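PDB 6HDX: 2-hydroxyisobutyryl-CoA synthetase, which belongs to the ANL family of AMP-binding enzymes, which combine a large N-terminal portion with a smaller, separate C-terminal domain. Local coordinates for residues A[253-258]-A[270-275]; A[345-350]-A[361-366]. One frame throughout, in Å; residues are numbered along the deposited sequence.

Interaction 1: residues A[253-258]-A[270-275]. With 8LH ([[(2~{R},3~{S},4~{R},5~{R})-5-(6-aminopurin-9-yl)-3,4-bis(oxidanyl)oxolan-2-yl]methoxy-oxidanyl-phosphoryl] (2~{R})-2-methyl-3-oxidanyl-propanoate), chain B.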
loop_
_atom_site.group_PDB
_atom_site.type_symbol
_atom_site.label_atom_id
_atom_site.label_comp_id
_atom_site.label_asym_id
_atom_site.label_seq_id
_atom_site.Cartn_x
_atom_site.Cartn_y
_atom_site.Cartn_z
ATOM N N PRO A 253 -3.462 3.728 -21.440
ATOM C CA PRO A 253 -2.753 3.239 -22.637
ATOM C C PRO A 253 -1.244 3.491 -22.498
ATOM O O PRO A 253 -0.818 4.297 -21.659
ATOM C CB PRO A 253 -3.366 4.063 -23.778
ATOM C CG PRO A 253 -4.598 4.700 -23.209
ATOM C CD PRO A 253 -4.289 4.913 -21.769
ATOM N N GLY A 254 -0.453 2.783 -23.300
ATOM C CA GLY A 254 0.994 2.942 -23.282
ATOM C C GLY A 254 1.720 1.669 -23.639
ATOM O O GLY A 254 2.576 1.686 -24.521
ATOM N N ALA A 255 1.344 0.550 -22.991
ATOM C CA ALA A 255 1.968 -0.762 -23.184
ATOM C C ALA A 255 1.721 -1.364 -24.575
ATOM O O ALA A 255 2.477 -2.235 -25.001
ATOM C CB ALA A 255 1.568 -1.719 -22.071
ATOM N N SER A 256 0.727 -0.839 -25.317
ATOM C CA SER A 256 0.479 -1.217 -26.718
ATOM C C SER A 256 0.579 0.024 -27.604
ATOM O O SER A 256 0.054 0.040 -28.715
ATOM C CB SER A 256 -0.869 -1.913 -26.879
ATOM O OG SER A 256 -0.854 -3.161 -26.206
ATOM N N VAL A 257 1.270 1.069 -27.114
ATOM C CA VAL A 257 1.470 2.300 -27.890
ATOM C C VAL A 257 2.847 2.228 -28.590
ATOM O O VAL A 257 3.874 2.099 -27.914
ATOM C CB VAL A 257 1.202 3.592 -27.075
ATOM C CG1 VAL A 257 1.529 4.835 -27.877
ATOM C CG2 VAL A 257 -0.250 3.635 -26.618
ATOM N N PRO A 258 2.844 2.229 -29.948
ATOM C CA PRO A 258 4.085 2.030 -30.739
ATOM C C PRO A 258 5.437 2.515 -30.151
ATOM O O PRO A 258 6.244 1.657 -29.730
ATOM C CB PRO A 258 3.749 2.731 -32.045
ATOM C CG PRO A 258 2.296 2.398 -32.235
ATOM C CD PRO A 258 1.674 2.319 -30.845
ATOM N N ALA A 270 14.159 -5.283 -21.582
ATOM C CA ALA A 270 13.199 -6.313 -21.154
ATOM C C ALA A 270 11.902 -6.262 -21.960
ATOM O O ALA A 270 11.737 -5.373 -22.795
ATOM C CB ALA A 270 12.898 -6.149 -19.657
ATOM N N LYS A 271 10.995 -7.222 -21.730
ATOM C CA LYS A 271 9.717 -7.282 -22.432
ATOM C C LYS A 271 8.616 -6.552 -21.704
ATOM O O LYS A 271 8.603 -6.529 -20.480
ATOM C CB LYS A 271 9.317 -8.727 -22.720
ATOM C CG LYS A 271 10.118 -9.303 -23.872
ATOM C CD LYS A 271 9.724 -10.717 -24.163
ATOM C CE LYS A 271 8.502 -10.814 -25.032
ATOM N NZ LYS A 271 8.069 -12.219 -25.119
ATOM N N VAL A 272 7.716 -5.914 -22.466
ATOM C CA VAL A 272 6.584 -5.154 -21.927
ATOM C C VAL A 272 5.292 -5.900 -22.243
ATOM O O VAL A 272 5.080 -6.310 -23.381
ATOM C CB VAL A 272 6.580 -3.673 -22.454
ATOM C CG1 VAL A 272 5.230 -2.992 -22.236
ATOM C CG2 VAL A 272 7.705 -2.853 -21.820
ATOM N N TYR A 273 4.439 -6.074 -21.238
ATOM C CA TYR A 273 3.134 -6.706 -21.410
ATOM C C TYR A 273 2.039 -5.739 -21.037
ATOM O O TYR A 273 2.170 -5.026 -20.040
ATOM C CB TYR A 273 3.013 -8.021 -20.609
ATOM C CG TYR A 273 4.046 -9.037 -21.040
ATOM C CD1 TYR A 273 4.102 -9.484 -22.358
ATOM C CD2 TYR A 273 5.041 -9.460 -20.165
ATOM C CE1 TYR A 273 5.094 -10.369 -22.781
ATOM C CE2 TYR A 273 6.033 -10.352 -20.575
ATOM C CZ TYR A 273 6.047 -10.812 -21.880
ATOM O OH TYR A 273 7.014 -11.695 -22.288
ATOM N N ASP A 274 0.968 -5.712 -21.851
ATOM C CA ASP A 274 -0.234 -4.906 -21.617
ATOM C C ASP A 274 -1.293 -5.796 -20.942
ATOM O O ASP A 274 -1.409 -6.983 -21.276
ATOM C CB ASP A 274 -0.762 -4.344 -22.948
ATOM C CG ASP A 274 -1.742 -3.182 -22.893
ATOM O OD1 ASP A 274 -1.869 -2.548 -21.816
ATOM O OD2 ASP A 274 -2.350 -2.879 -23.934
ATOM N N CYS A 275 -2.002 -5.231 -19.936
ATOM C CA CYS A 275 -3.118 -5.866 -19.216
ATOM C C CYS A 275 -4.035 -4.780 -18.655
ATOM O O CYS A 275 -3.648 -3.611 -18.624
ATOM C CB CYS A 275 -2.649 -6.847 -18.131
ATOM S SG CYS A 275 -1.901 -6.070 -16.673
HETATM C C1 8LH B . -6.487 1.218 -19.814
HETATM C C2 8LH B . -5.764 0.113 -19.568
HETATM C C3 8LH B . -4.983 -0.394 -20.558
HETATM C C4 8LH B . -6.840 0.648 -17.758
HETATM N N1 8LH B . -4.970 0.137 -21.788
HETATM N N2 8LH B . -6.441 1.835 -21.017
HETATM O O1 8LH B . -5.389 -0.905 -13.518
HETATM C C5 8LH B . -6.516 -1.646 -13.930
HETATM C C6 8LH B . -7.725 -1.112 -13.146
HETATM C C7 8LH B . -7.563 -1.323 -11.629
HETATM C C8 8LH B . -7.995 0.379 -13.465
HETATM O O2 8LH B . -7.123 1.116 -13.933
HETATM O O3 8LH B . -9.272 0.777 -13.200
HETATM P P1 8LH B . -9.716 2.296 -13.230
HETATM O O4 8LH B . -8.663 2.972 -12.286
HETATM O O5 8LH B . -11.117 2.508 -12.854
HETATM O O6 8LH B . -9.518 2.793 -14.737
HETATM C C9 8LH B . -10.106 2.043 -15.799
HETATM C C10 8LH B . -9.859 2.802 -17.076
HETATM O O7 8LH B . -8.427 3.002 -17.220
HETATM C C11 8LH B . -10.255 1.948 -18.216
HETATM O O8 8LH B . -11.665 2.081 -18.481
HETATM C C12 8LH B . -9.380 2.552 -19.342
HETATM O O9 8LH B . -9.891 3.868 -19.817
HETATM C C13 8LH B . -8.069 2.752 -18.606
HETATM N N3 8LH B . -7.145 1.548 -18.699
HETATM N N4 8LH B . -5.982 -0.222 -18.288
HETATM C C14 8LH B . -5.698 1.297 -22.055
HETATM N N5 8LH B . -4.222 -1.453 -20.307
HETATM O O HOH W 1 -1.105 0.020 -21.242
#

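Interaction 2: residues A[345-350]-A[361-366]. With 8LH ([[(2~{R},3~{S},4~{R},5~{R})-5-(6-aminopurin-9-yl)-3,4-bis(oxidanyl)oxolan-2-yl]methoxy-oxidanyl-phosphoryl] (2~{R})-2-methyl-3-oxidanyl-propanoate), chain B.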
loop_
_atom_site.group_PDB
_atom_site.type_symbol
_atom_site.label_atom_id
_atom_site.label_comp_id
_atom_site.label_asym_id
_atom_site.label_seq_id
_atom_site.Cartn_x
_atom_site.Cartn_y
_atom_site.Cartn_z
ATOM N N LEU A 345 -12.461 2.698 -26.129
ATOM C CA LEU A 345 -12.430 2.295 -27.523
ATOM C C LEU A 345 -11.310 1.290 -27.737
ATOM O O LEU A 345 -10.236 1.423 -27.146
ATOM C CB LEU A 345 -12.304 3.495 -28.488
ATOM C CG LEU A 345 -12.634 3.173 -29.945
ATOM C CD1 LEU A 345 -14.133 3.002 -30.152
ATOM C CD2 LEU A 345 -12.053 4.203 -30.892
ATOM N N THR A 346 -11.583 0.272 -28.567
ATOM C CA THR A 346 -10.643 -0.775 -28.961
ATOM C C THR A 346 -11.055 -1.355 -30.328
ATOM O O THR A 346 -12.093 -1.003 -30.881
ATOM C CB THR A 346 -10.538 -1.880 -27.863
ATOM O OG1 THR A 346 -9.393 -2.681 -28.119
ATOM C CG2 THR A 346 -11.758 -2.789 -27.805
ATOM N N LEU A 347 -10.231 -2.262 -30.834
ATOM C CA LEU A 347 -10.413 -3.080 -32.021
ATOM C C LEU A 347 -10.126 -4.510 -31.559
ATOM O O LEU A 347 -9.119 -4.753 -30.869
ATOM C CB LEU A 347 -9.421 -2.690 -33.136
ATOM C CG LEU A 347 -9.740 -3.269 -34.528
ATOM C CD1 LEU A 347 -9.407 -2.288 -35.607
ATOM C CD2 LEU A 347 -8.995 -4.558 -34.786
ATOM N N TRP A 348 -10.984 -5.450 -31.973
ATOM C CA TRP A 348 -10.786 -6.856 -31.660
ATOM C C TRP A 348 -10.742 -7.696 -32.927
ATOM O O TRP A 348 -11.363 -7.343 -33.925
ATOM C CB TRP A 348 -11.786 -7.398 -30.588
ATOM C CG TRP A 348 -13.222 -7.669 -30.989
ATOM C CD1 TRP A 348 -13.898 -7.175 -32.069
ATOM C CD2 TRP A 348 -14.172 -8.444 -30.243
ATOM N NE1 TRP A 348 -15.202 -7.624 -32.057
ATOM C CE2 TRP A 348 -15.392 -8.416 -30.957
ATOM C CE3 TRP A 348 -14.111 -9.156 -29.027
ATOM C CZ2 TRP A 348 -16.545 -9.064 -30.491
ATOM C CZ3 TRP A 348 -15.249 -9.803 -28.575
ATOM C CH2 TRP A 348 -16.452 -9.745 -29.293
ATOM N N THR A 349 -9.931 -8.756 -32.904
ATOM C CA THR A 349 -9.766 -9.722 -33.999
ATOM C C THR A 349 -9.843 -11.122 -33.384
ATOM O O THR A 349 -9.774 -11.256 -32.156
ATOM C CB THR A 349 -8.436 -9.503 -34.746
ATOM O OG1 THR A 349 -7.346 -9.620 -33.825
ATOM C CG2 THR A 349 -8.380 -8.161 -35.505
ATOM N N ASN A 350 -10.016 -12.151 -34.219
ATOM C CA ASN A 350 -10.074 -13.531 -33.744
ATOM C C ASN A 350 -9.177 -14.455 -34.604
ATOM O O ASN A 350 -9.550 -15.584 -34.922
ATOM C CB ASN A 350 -11.524 -14.035 -33.646
ATOM C CG ASN A 350 -11.703 -15.280 -32.799
ATOM O OD1 ASN A 350 -11.040 -15.479 -31.768
ATOM N ND2 ASN A 350 -12.595 -16.162 -33.229
ATOM N N ARG A 361 -8.546 -11.241 -29.484
ATOM C CA ARG A 361 -7.431 -10.364 -29.208
ATOM C C ARG A 361 -7.793 -8.893 -29.449
ATOM O O ARG A 361 -8.605 -8.577 -30.306
ATOM C CB ARG A 361 -6.269 -10.784 -30.152
ATOM C CG ARG A 361 -4.886 -10.227 -29.811
ATOM C CD ARG A 361 -3.822 -10.916 -30.643
ATOM N NE ARG A 361 -2.460 -10.622 -30.181
ATOM C CZ ARG A 361 -1.349 -11.033 -30.788
ATOM N NH1 ARG A 361 -1.419 -11.778 -31.887
ATOM N NH2 ARG A 361 -0.159 -10.695 -30.308
ATOM N N LEU A 362 -7.142 -8.008 -28.709
ATOM C CA LEU A 362 -7.154 -6.562 -28.856
ATOM C C LEU A 362 -5.693 -6.295 -29.329
ATOM O O LEU A 362 -4.810 -6.096 -28.478
ATOM C CB LEU A 362 -7.467 -5.879 -27.503
ATOM C CG LEU A 362 -8.753 -6.338 -26.757
ATOM C CD1 LEU A 362 -8.975 -5.527 -25.461
ATOM C CD2 LEU A 362 -9.994 -6.257 -27.662
ATOM N N PRO A 363 -5.398 -6.424 -30.663
ATOM C CA PRO A 363 -4.001 -6.322 -31.140
ATOM C C PRO A 363 -3.258 -5.008 -30.880
ATOM O O PRO A 363 -2.015 -4.982 -30.964
ATOM C CB PRO A 363 -4.130 -6.583 -32.650
ATOM C CG PRO A 363 -5.540 -6.197 -32.983
ATOM C CD PRO A 363 -6.310 -6.700 -31.798
ATOM N N GLN A 364 -4.014 -3.919 -30.626
ATOM C CA GLN A 364 -3.487 -2.575 -30.396
ATOM C C GLN A 364 -3.873 -2.050 -29.005
ATOM O O GLN A 364 -3.781 -0.847 -28.729
ATOM C CB GLN A 364 -3.972 -1.646 -31.514
ATOM C CG GLN A 364 -3.284 -1.888 -32.856
ATOM C CD GLN A 364 -4.159 -1.461 -33.998
ATOM O OE1 GLN A 364 -4.498 -0.284 -34.151
ATOM N NE2 GLN A 364 -4.560 -2.420 -34.819
ATOM N N GLY A 365 -4.235 -2.981 -28.123
ATOM C CA GLY A 365 -4.697 -2.681 -26.778
ATOM C C GLY A 365 -5.962 -1.842 -26.817
ATOM O O GLY A 365 -6.801 -2.009 -27.708
ATOM N N ILE A 366 -6.072 -0.895 -25.884
ATOM C CA ILE A 366 -7.219 -0.010 -25.747
ATOM C C ILE A 366 -6.724 1.388 -26.004
ATOM O O ILE A 366 -5.723 1.806 -25.407
ATOM C CB ILE A 366 -7.918 -0.224 -24.363
ATOM C CG1 ILE A 366 -8.586 -1.620 -24.314
ATOM C CG2 ILE A 366 -8.912 0.919 -24.010
ATOM C CD1 ILE A 366 -8.810 -2.163 -22.972
HETATM C C1 8LH B . -6.487 1.218 -19.814
HETATM C C2 8LH B . -5.764 0.113 -19.568
HETATM C C3 8LH B . -4.983 -0.394 -20.558
HETATM C C4 8LH B . -6.840 0.648 -17.758
HETATM N N1 8LH B . -4.970 0.137 -21.788
HETATM N N2 8LH B . -6.441 1.835 -21.017
HETATM O O1 8LH B . -5.389 -0.905 -13.518
HETATM C C5 8LH B . -6.516 -1.646 -13.930
HETATM C C6 8LH B . -7.725 -1.112 -13.146
HETATM C C7 8LH B . -7.563 -1.323 -11.629
HETATM C C8 8LH B . -7.995 0.379 -13.465
HETATM O O2 8LH B . -7.123 1.116 -13.933
HETATM O O3 8LH B . -9.272 0.777 -13.200
HETATM P P1 8LH B . -9.716 2.296 -13.230
HETATM O O4 8LH B . -8.663 2.972 -12.286
HETATM O O5 8LH B . -11.117 2.508 -12.854
HETATM O O6 8LH B . -9.518 2.793 -14.737
HETATM C C9 8LH B . -10.106 2.043 -15.799
HETATM C C10 8LH B . -9.859 2.802 -17.076
HETATM O O7 8LH B . -8.427 3.002 -17.220
HETATM C C11 8LH B . -10.255 1.948 -18.216
HETATM O O8 8LH B . -11.665 2.081 -18.481
HETATM C C12 8LH B . -9.380 2.552 -19.342
HETATM O O9 8LH B . -9.891 3.868 -19.817
HETATM C C13 8LH B . -8.069 2.752 -18.606
HETATM N N3 8LH B . -7.145 1.548 -18.699
HETATM N N4 8LH B . -5.982 -0.222 -18.288
HETATM C C14 8LH B . -5.698 1.297 -22.055
HETATM N N5 8LH B . -4.222 -1.453 -20.307
#

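Interaction 1: residues A[253-258]-A[270-275]
Ala255 and Ser256 meet Asp274 in a buried contact, part polar and part apolar, beside the adenine pocket, at the C-terminal edge of a parallel sheet. Strand 246-249, the loop 253-258, helix 258-268 and strand 271-274 form a beta-alpha-beta crossover, and the contact sets the loop against the C-terminal end of strand 271-274. A type I turn from Gly254 to Val257 shapes the loop, and the backbone angles of Gly254 would press a side chain against the carbonyl oxygen of Pro253. Ala255 points its methyl at the strand: CB lies 3.6 Å from Asp274 CB and 3.9 Å from Val272 CG1, with Phe249 of the adjacent strand alongside. The Asp274 carboxylate is divided between two tasks. Asp274 OD2 accepts the hydroxyl of Ser256, OG to OD2 being 2.7 Å; the donor comes in on the anti side and lies 35° out of the carboxylate plane. Asp274 OD1 takes a hydrogen bond from the adenine amino nitrogen N5 of 8LH at 3.0 Å. A water adds a second bond to OD1, 2.7 Å from Asp274 OD1, while accepting from the Ala255 backbone N at 3.1 Å, so the loop reaches both carboxylate oxygens, one directly and one through water. With CG anti to the Asp274 backbone N (chi1 -163°), the carboxylate lies between loop and purine. Cys275 O gives N5 of 8LH a second acceptor at 2.8 Å, through a more bent bond (135° at the hydrogen). The amino group faces two acceptors, an arrangement suited to a hydrogen donor at this purine position. Ser256 and the water form a second shell that probably limits rotation of the carboxylate, and their hydrogens would probably favour its ionised form.

Interaction 2: residues A[345-350]-A[361-366]
Thr346 OG1 donates to the carbonyl oxygen of Gly365 in the shortest polar bond between the two segments, OG1 to O being 2.7 Å. The donor stands 32° off the carbonyl plane. OG1 is anti to the Thr346 backbone N (chi1 -165°), which directs the hydroxyl at the Gly365 carbonyl while the CG2 methyl meets Leu362 CD2, the two side chains crossing at about a right angle. Gly365 closes a type I turn that starts at Leu362, and its positive phi suits a residue without a side chain.

Toward the other end, Thr349 and Arg361 form a single antiparallel, hydrogen-bonded bridge: Thr349 N to Arg361 O and Arg361 N to Thr349 O are both 2.9 Å. Arg361 O also receives a CA-H...O contact from Trp348, CA to O 3.1 Å, and Leu362 CA makes a longer but straighter one to Leu347 O. Between these links the packing is apolar. Leu362 CD2 lies 3.6 Å from Trp348 CB, and Leu347 CD2 lies 4.2 Å from Pro363 CG. Trp348 anchors its own ring away from this contact: NE1 bonds to Val317 O, and the ring meets Tyr319. The extended Arg361 chain likewise leads away, its NH2 bonding to Asp295 O.

Strand 361-362 pairs with strand 297-299 in a three-stranded antiparallel sheet, whereas strand 340-347 lies between strands 322-329 and 366-369 in a five-stranded one; the Thr349 bridge and the turn therefore join two neighbouring antiparallel sheets.

Interactions 1 and 2 follow one another along the chain, have centres about 13 Å apart, and meet around the adenine of 8LH. Pro253 N lies over one face of the base, 3.4 Å from C14 of 8LH, while Ile366 CB approaches C14 from the opposite face at 3.5 Å. The segments also touch directly: Pro253 CB is 3.6 Å from Ile366 O, and Ser256 CB is 3.6 Å from Gln364 O. Gly365 CA comes within 3.7 Å of Asp274 OD2, so the turn of interaction 2 packs beside the carboxylate of interaction 1. Ser250, Asp344 and Lys466 add further hydrogen bonds to 8LH.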